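Local coordinates for protein 3-HSA hydroxylase, oxygenase (Rhodococcus sp., PDB 2RFQ) that catalyses the ortho-hydroxylation of the steroid intermediate 3-HSA to the catechol 3,4-DHSA, using reduced FMN and oxygen, during bacterial cholesterol breakdown, at residues Asp17-Leu20 with Pro21-Arg24; Val66-Tyr69 with Ser70-Lys74; Ala243-Val246 with Gly247-Tyr250. All blocks are in the same frame, centred on the assembly; numbering follows the deposited sequence. Where two conformers were deposited one is given.

Contact 1. Residues Asp17-Leu20 with Pro21-Arg24; sequences DALL and PTLR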
loop_
_atom_site.group_PDB
_atom_site.type_symbol
_atom_site.label_atom_id
_atom_site.label_comp_id
_atom_site.label_asym_id
_atom_site.label_seq_id
_atom_site.Cartn_x
_atom_site.Cartn_y
_atom_site.Cartn_z
ATOM N N ASP A 17 18.872 -9.800 29.091
ATOM C CA ASP A 17 19.880 -9.096 28.305
ATOM C C ASP A 17 21.194 -9.868 28.203
ATOM O O ASP A 17 21.781 -9.958 27.121
ATOM C CB ASP A 17 20.166 -7.731 28.919
ATOM C CG ASP A 17 19.223 -6.672 28.442
ATOM O OD1 ASP A 17 18.642 -6.835 27.339
ATOM O OD2 ASP A 17 19.085 -5.655 29.170
ATOM N N ALA A 18 21.661 -10.389 29.334
ATOM C CA ALA A 18 22.898 -11.157 29.400
ATOM C C ALA A 18 22.820 -12.427 28.547
ATOM O O ALA A 18 23.836 -12.938 28.099
ATOM C CB ALA A 18 23.204 -11.511 30.845
ATOM N N LEU A 19 21.605 -12.928 28.325
ATOM C CA LEU A 19 21.408 -14.198 27.631
ATOM C C LEU A 19 21.267 -14.046 26.119
ATOM O O LEU A 19 21.476 -15.009 25.362
ATOM C CB LEU A 19 20.140 -14.886 28.203
ATOM C CG LEU A 19 19.757 -16.272 27.678
ATOM C CD1 LEU A 19 20.910 -17.278 27.894
ATOM C CD2 LEU A 19 18.471 -16.785 28.352
ATOM N N LEU A 20 20.887 -12.854 25.664
ATOM C CA LEU A 20 20.578 -12.660 24.226
ATOM C C LEU A 20 21.662 -13.144 23.248
ATOM O O LEU A 20 21.329 -13.833 22.268
ATOM C CB LEU A 20 20.186 -11.207 23.915
ATOM C CG LEU A 20 18.948 -10.666 24.613
ATOM C CD1 LEU A 20 18.477 -9.354 23.970
ATOM C CD2 LEU A 20 17.787 -11.689 24.657
ATOM N N PRO A 21 22.941 -12.817 23.498
ATOM C CA PRO A 21 23.961 -13.290 22.542
ATOM C C PRO A 21 23.954 -14.807 22.375
ATOM O O PRO A 21 24.158 -15.300 21.269
ATOM C CB PRO A 21 25.286 -12.794 23.164
ATOM C CG PRO A 21 24.866 -11.603 23.985
ATOM C CD PRO A 21 23.552 -12.026 24.584
ATOM N N THR A 22 23.706 -15.545 23.461
ATOM C CA THR A 22 23.622 -17.003 23.397
ATOM C C THR A 22 22.472 -17.405 22.495
ATOM O O THR A 22 22.637 -18.235 21.604
ATOM C CB THR A 22 23.451 -17.604 24.814
ATOM O OG1 THR A 22 24.636 -17.326 25.565
ATOM C CG2 THR A 22 23.260 -19.113 24.755
ATOM N N LEU A 23 21.317 -16.787 22.709
ATOM C CA LEU A 23 20.140 -17.074 21.880
ATOM C C LEU A 23 20.391 -16.792 20.388
ATOM O O LEU A 23 19.998 -17.598 19.537
ATOM C CB LEU A 23 18.905 -16.315 22.395
ATOM C CG LEU A 23 18.540 -16.594 23.850
ATOM C CD1 LEU A 23 17.219 -15.883 24.196
ATOM C CD2 LEU A 23 18.430 -18.106 24.142
ATOM N N ARG A 24 21.038 -15.665 20.073
ATOM C CA ARG A 24 21.343 -15.333 18.677
ATOM C C ARG A 24 22.285 -16.361 18.084
ATOM O O ARG A 24 22.074 -16.816 16.974
ATOM C CB ARG A 24 22.009 -13.968 18.557
ATOM C CG ARG A 24 21.131 -12.816 18.885
ATOM C CD ARG A 24 21.749 -11.476 18.430
ATOM N NE ARG A 24 21.050 -10.438 19.171
ATOM C CZ ARG A 24 21.502 -9.877 20.289
ATOM N NH1 ARG A 24 20.743 -8.989 20.918
ATOM N NH2 ARG A 24 22.716 -10.184 20.762
HETATM O O HOH W 1 24.869 -14.801 26.173
#
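Leu19 and Leu23, one turn apart on helix 11-25, make the close-packed side of this contact. Their CG atoms approach to 4.0 Å, the two side chains lying aslant to one another. CG of Leu19 stands anti to its own backbone N (chi1 -177°), a setting that swings the isobutyl group forward along the helix, so that CD1 also reaches CB of Thr22. Both leucines continue outward into neighbouring helices: Leu19 rests on Ala43 and Leu44 of helix 38-47, Leu23 on Ser40 and on Ile75 of helix 65-76. Leu20, buried like Leu23, brings its CD2 to 4.3 Å from CD1 of Leu23.

The backbone carries a proline kink near the C-terminal end of the helix. Pro21 has no N-H to give, so O of Asp17 meets its ring CD at 3.7 Å where a helical hydrogen bond would otherwise fall. Past the kink the regular pattern resumes: N of Leu23 bonds O of Leu19 at 3.2 Å in the carbonyl plane, while N of Arg24 meets O of Leu20 nearly head-on, with a C=O...N angle of 169°. Residues 17-24 belong to the N-terminal acyl-CoA dehydrogenase-type region.

The solvent side is looser. Here a water donates to O of Ala18 at 2.9 Å and also hydrogen-bonds OG1 of Thr22, bridging the turn that Pro21 interrupts. Arg24, exposed, runs its extended chain back along the helix and lays one face of its guanidinium over Leu20, NH1 coming within 3.8 Å of CB of Leu20. Asp17 points away from this turn, and its OD1 makes a salt bridge with Lys74 of helix 65-76.

Contact 2. Residues Val66-Tyr69 with Ser70-Lys74; sequences VLFY and SAVRK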
loop_
_atom_site.group_PDB
_atom_site.type_symbol
_atom_site.label_atom_id
_atom_site.label_comp_id
_atom_site.label_asym_id
_atom_site.label_seq_id
_atom_site.Cartn_x
_atom_site.Cartn_y
_atom_site.Cartn_z
ATOM N N VAL A 66 2.710 -5.607 31.055
ATOM C CA VAL A 66 3.624 -4.933 30.114
ATOM C C VAL A 66 5.054 -5.450 30.326
ATOM O O VAL A 66 5.809 -5.597 29.382
ATOM C CB VAL A 66 3.541 -3.404 30.161
ATOM C CG1 VAL A 66 4.611 -2.780 29.246
ATOM C CG2 VAL A 66 2.135 -2.955 29.716
ATOM N N LEU A 67 5.423 -5.728 31.566
ATOM C CA LEU A 67 6.753 -6.296 31.819
ATOM C C LEU A 67 6.891 -7.647 31.105
ATOM O O LEU A 67 7.907 -7.904 30.456
ATOM C CB LEU A 67 6.986 -6.451 33.330
ATOM C CG LEU A 67 8.255 -7.235 33.707
ATOM C CD1 LEU A 67 9.544 -6.630 33.203
ATOM C CD2 LEU A 67 8.344 -7.394 35.220
ATOM N N PHE A 68 5.857 -8.481 31.198
ATOM C CA PHE A 68 5.884 -9.793 30.555
ATOM C C PHE A 68 6.051 -9.640 29.035
ATOM O O PHE A 68 6.931 -10.291 28.431
ATOM C CB PHE A 68 4.614 -10.598 30.860
ATOM C CG PHE A 68 4.560 -11.906 30.125
ATOM C CD1 PHE A 68 5.322 -12.989 30.559
ATOM C CD2 PHE A 68 3.754 -12.050 28.987
ATOM C CE1 PHE A 68 5.290 -14.214 29.873
ATOM C CE2 PHE A 68 3.742 -13.266 28.275
ATOM C CZ PHE A 68 4.501 -14.339 28.724
ATOM N N TYR A 69 5.238 -8.772 28.408
ATOM C CA TYR A 69 5.335 -8.643 26.947
ATOM C C TYR A 69 6.646 -7.984 26.507
ATOM O O TYR A 69 7.158 -8.284 25.423
ATOM C CB TYR A 69 4.116 -7.940 26.343
ATOM C CG TYR A 69 2.836 -8.698 26.565
ATOM C CD1 TYR A 69 2.672 -10.001 26.088
ATOM C CD2 TYR A 69 1.794 -8.114 27.284
ATOM C CE1 TYR A 69 1.485 -10.712 26.315
ATOM C CE2 TYR A 69 0.593 -8.803 27.510
ATOM C CZ TYR A 69 0.444 -10.087 27.013
ATOM O OH TYR A 69 -0.753 -10.750 27.253
ATOM N N SER A 70 7.196 -7.122 27.365
ATOM C CA SER A 70 8.503 -6.486 27.115
ATOM C C SER A 70 9.597 -7.551 27.115
ATOM O O SER A 70 10.510 -7.509 26.280
ATOM C CB SER A 70 8.773 -5.423 28.181
ATOM O OG SER A 70 7.823 -4.374 28.020
ATOM N N ALA A 71 9.480 -8.516 28.025
ATOM C CA ALA A 71 10.446 -9.637 28.103
ATOM C C ALA A 71 10.353 -10.502 26.851
ATOM O O ALA A 71 11.370 -10.881 26.249
ATOM C CB ALA A 71 10.199 -10.458 29.358
ATOM N N VAL A 72 9.115 -10.777 26.438
ATOM C CA VAL A 72 8.864 -11.515 25.201
ATOM C C VAL A 72 9.479 -10.827 23.989
ATOM O O VAL A 72 10.179 -11.470 23.186
ATOM C CB VAL A 72 7.362 -11.722 24.990
ATOM C CG1 VAL A 72 7.077 -12.266 23.569
ATOM C CG2 VAL A 72 6.887 -12.758 26.011
ATOM N N ARG A 73 9.210 -9.532 23.879
ATOM C CA ARG A 73 9.757 -8.724 22.790
ATOM C C ARG A 73 11.272 -8.873 22.724
ATOM O O ARG A 73 11.840 -9.094 21.644
ATOM C CB ARG A 73 9.394 -7.255 22.958
ATOM C CG ARG A 73 9.835 -6.418 21.788
ATOM C CD ARG A 73 9.515 -4.981 22.042
ATOM N NE ARG A 73 10.510 -4.390 22.926
ATOM C CZ ARG A 73 10.703 -3.072 23.063
ATOM N NH1 ARG A 73 9.969 -2.183 22.376
ATOM N NH2 ARG A 73 11.633 -2.630 23.901
ATOM N N LYS A 74 11.926 -8.767 23.884
ATOM C CA LYS A 74 13.389 -8.902 23.954
ATOM C C LYS A 74 13.859 -10.285 23.474
ATOM O O LYS A 74 14.754 -10.383 22.633
ATOM C CB LYS A 74 13.849 -8.653 25.398
ATOM C CG LYS A 74 15.333 -8.668 25.587
ATOM C CD LYS A 74 15.734 -8.525 27.066
ATOM C CE LYS A 74 15.314 -7.193 27.640
ATOM N NZ LYS A 74 16.094 -6.038 27.090
#
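Val72 sets its CG2 over one face of the Phe68 ring, 4.2 Å from the centroid and 22° off the ring normal, a CH-pi contact displaced toward the CE2-CZ rim. The phenyl group is brought there because CG is anti to the backbone N (chi1 175°). The Tyr69 ring, by contrast, turns one face to CD2 of Phe68, while its own CE1 lies at the edge of the phenyl ring, in its plane.

A different side of the turn belongs to Ser70, which grips O of Val66 twice: OG donates at 2.7 Å from above the carbonyl plane, and N donates at 2.9 Å from the opposite face. With the hydroxyl gone in an alanine, the Val66 carbonyl would probably keep only its bond from the backbone N-H, and CG1 of Val66 would probably lose its contact on that side.

This part of helix 65-76 is wedged between other helices. Leu67 and Ala71 face helix 11-25, Val66 and Ser70 pack on helix 277-309, and Phe68, Tyr69 and Val72 lean on helix 233-266, where OH of Tyr69 hydrogen-bonds O of Ile236.

Contact 3. Residues Ala243-Val246 with Gly247-Tyr250; sequences APIV and GMAY
Chi1 of Val246 (176°) puts CG1 anti to the backbone N, and chi1 of Tyr250 (-83°) carries the phenol back alongside it. The two side chains therefore run next to each other in the same direction, and CG1 of Val246 meets the Tyr250 ring at its edge, in the ring plane, 3.6 Å from CE1. The same edge passes O of Val246, which CD1 of Tyr250 approaches to 3.3 Å. That oxygen accepts the N-H of Tyr250 in the carbonyl plane at 3.0 Å, with a further, weak bond from N of Ala249.

Met248, present as selenomethionine, works round another side of the helix. Its chain is bent at chi3 (-138°), which folds the methyl back over the preceding turn: CE lies 4.1 Å from CB of Pro244 and equally far from CG1 of Ile245. On the way CG passes 3.2 Å from O of Pro244, the same oxygen that takes the Met248 N-H at 2.8 Å.

Pro244 has no N-H for the turn before it and kinks the helix there; its own carbonyl and that of Ala243 are used normally, N of Gly247 reaching O of Ala243 at 2.9 Å. CG of Arg73 from helix 65-76 packs against CA of Gly247, and in one of its two conformers the arginine makes a cation-pi contact with the Tyr250 ring.

Pro244, Ile245 and Met248 all touch Trp84 of helix 80-96, a residue that probably binds FMN, judging from related enzymes. This is a largely buried part of a long helix in the acyl-CoA dehydrogenase-like C-terminal helical domain, packed against helices 277-309 and 316-344 and backing the probable flavin site.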
loop_
_atom_site.group_PDB
_atom_site.type_symbol
_atom_site.label_atom_id
_atom_site.label_comp_id
_atom_site.label_asym_id
_atom_site.label_seq_id
_atom_site.Cartn_x
_atom_site.Cartn_y
_atom_site.Cartn_z
ATOM N N ALA A 243 3.170 -10.063 20.326
ATOM C CA ALA A 243 4.413 -9.538 20.945
ATOM C C ALA A 243 5.700 -10.168 20.388
ATOM O O ALA A 243 6.651 -9.436 20.082
ATOM C CB ALA A 243 4.348 -9.648 22.481
ATOM N N PRO A 244 5.751 -11.507 20.233
ATOM C CA PRO A 244 6.987 -12.091 19.669
ATOM C C PRO A 244 7.212 -11.678 18.211
ATOM O O PRO A 244 8.336 -11.500 17.805
ATOM C CB PRO A 244 6.797 -13.610 19.831
ATOM C CG PRO A 244 5.314 -13.817 20.028
ATOM C CD PRO A 244 4.749 -12.540 20.585
ATOM N N ILE A 245 6.137 -11.479 17.449
ATOM C CA ILE A 245 6.306 -11.051 16.057
ATOM C C ILE A 245 6.851 -9.627 16.010
ATOM O O ILE A 245 7.762 -9.326 15.226
ATOM C CB ILE A 245 5.027 -11.232 15.257
ATOM C CG1 ILE A 245 4.637 -12.722 15.263
ATOM C CG2 ILE A 245 5.219 -10.720 13.836
ATOM C CD1 ILE A 245 3.213 -13.007 14.675
ATOM N N VAL A 246 6.292 -8.744 16.848
ATOM C CA VAL A 246 6.880 -7.412 17.028
ATOM C C VAL A 246 8.382 -7.510 17.408
ATOM O O VAL A 246 9.227 -6.839 16.817
ATOM C CB VAL A 246 6.072 -6.560 18.031
ATOM C CG1 VAL A 246 6.771 -5.214 18.282
ATOM C CG2 VAL A 246 4.656 -6.348 17.464
ATOM N N GLY A 247 8.709 -8.357 18.380
ATOM C CA GLY A 247 10.115 -8.572 18.773
ATOM C C GLY A 247 10.983 -9.047 17.603
ATOM O O GLY A 247 12.117 -8.577 17.447
HETATM N N MSE A 248 10.458 -9.962 16.789
HETATM C CA MSE A 248 11.158 -10.417 15.580
HETATM C C MSE A 248 11.484 -9.224 14.673
HETATM O O MSE A 248 12.582 -9.156 14.094
HETATM C CB MSE A 248 10.332 -11.478 14.838
HETATM C CG MSE A 248 10.316 -12.800 15.584
HETATM SE SE MSE A 248 9.059 -13.964 14.586
HETATM C CE MSE A 248 8.114 -14.804 16.115
ATOM N N ALA A 249 10.564 -8.257 14.606
ATOM C CA ALA A 249 10.759 -7.085 13.754
ATOM C C ALA A 249 11.886 -6.213 14.316
ATOM O O ALA A 249 12.729 -5.693 13.547
ATOM C CB ALA A 249 9.424 -6.314 13.590
ATOM N N TYR A 250 11.926 -6.047 15.638
ATOM C CA TYR A 250 13.045 -5.313 16.261
ATOM C C TYR A 250 14.384 -5.977 15.918
ATOM O O TYR A 250 15.376 -5.300 15.553
ATOM C CB TYR A 250 12.890 -5.217 17.779
ATOM C CG TYR A 250 11.992 -4.084 18.241
ATOM C CD1 TYR A 250 10.630 -4.281 18.381
ATOM C CD2 TYR A 250 12.508 -2.814 18.485
ATOM C CE1 TYR A 250 9.787 -3.251 18.833
ATOM C CE2 TYR A 250 11.675 -1.759 18.915
ATOM C CZ TYR A 250 10.302 -2.004 19.069
ATOM O OH TYR A 250 9.459 -0.997 19.487
#

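Overall arrangement
The three contacts come in series along the chain, each a local contact between successive turns of its own helix: 11-25, 65-76 and 233-266. Helix 65-76 is the middle layer. Contact 2 touches contact 1 through Lys74, their centres 15 Å apart, and touches contact 3, its centre 10 Å away, through Val72 and Arg73. Contacts 1 and 3 do not meet; their nearest atoms are about 8 Å apart. Since contacts 1 and 2 belong to the N-terminal acyl-CoA dehydrogenase-like region and contact 3 to the C-terminal one, helix 65-76 joins the two helical regions, close to the probable FMN-binding residue Trp84.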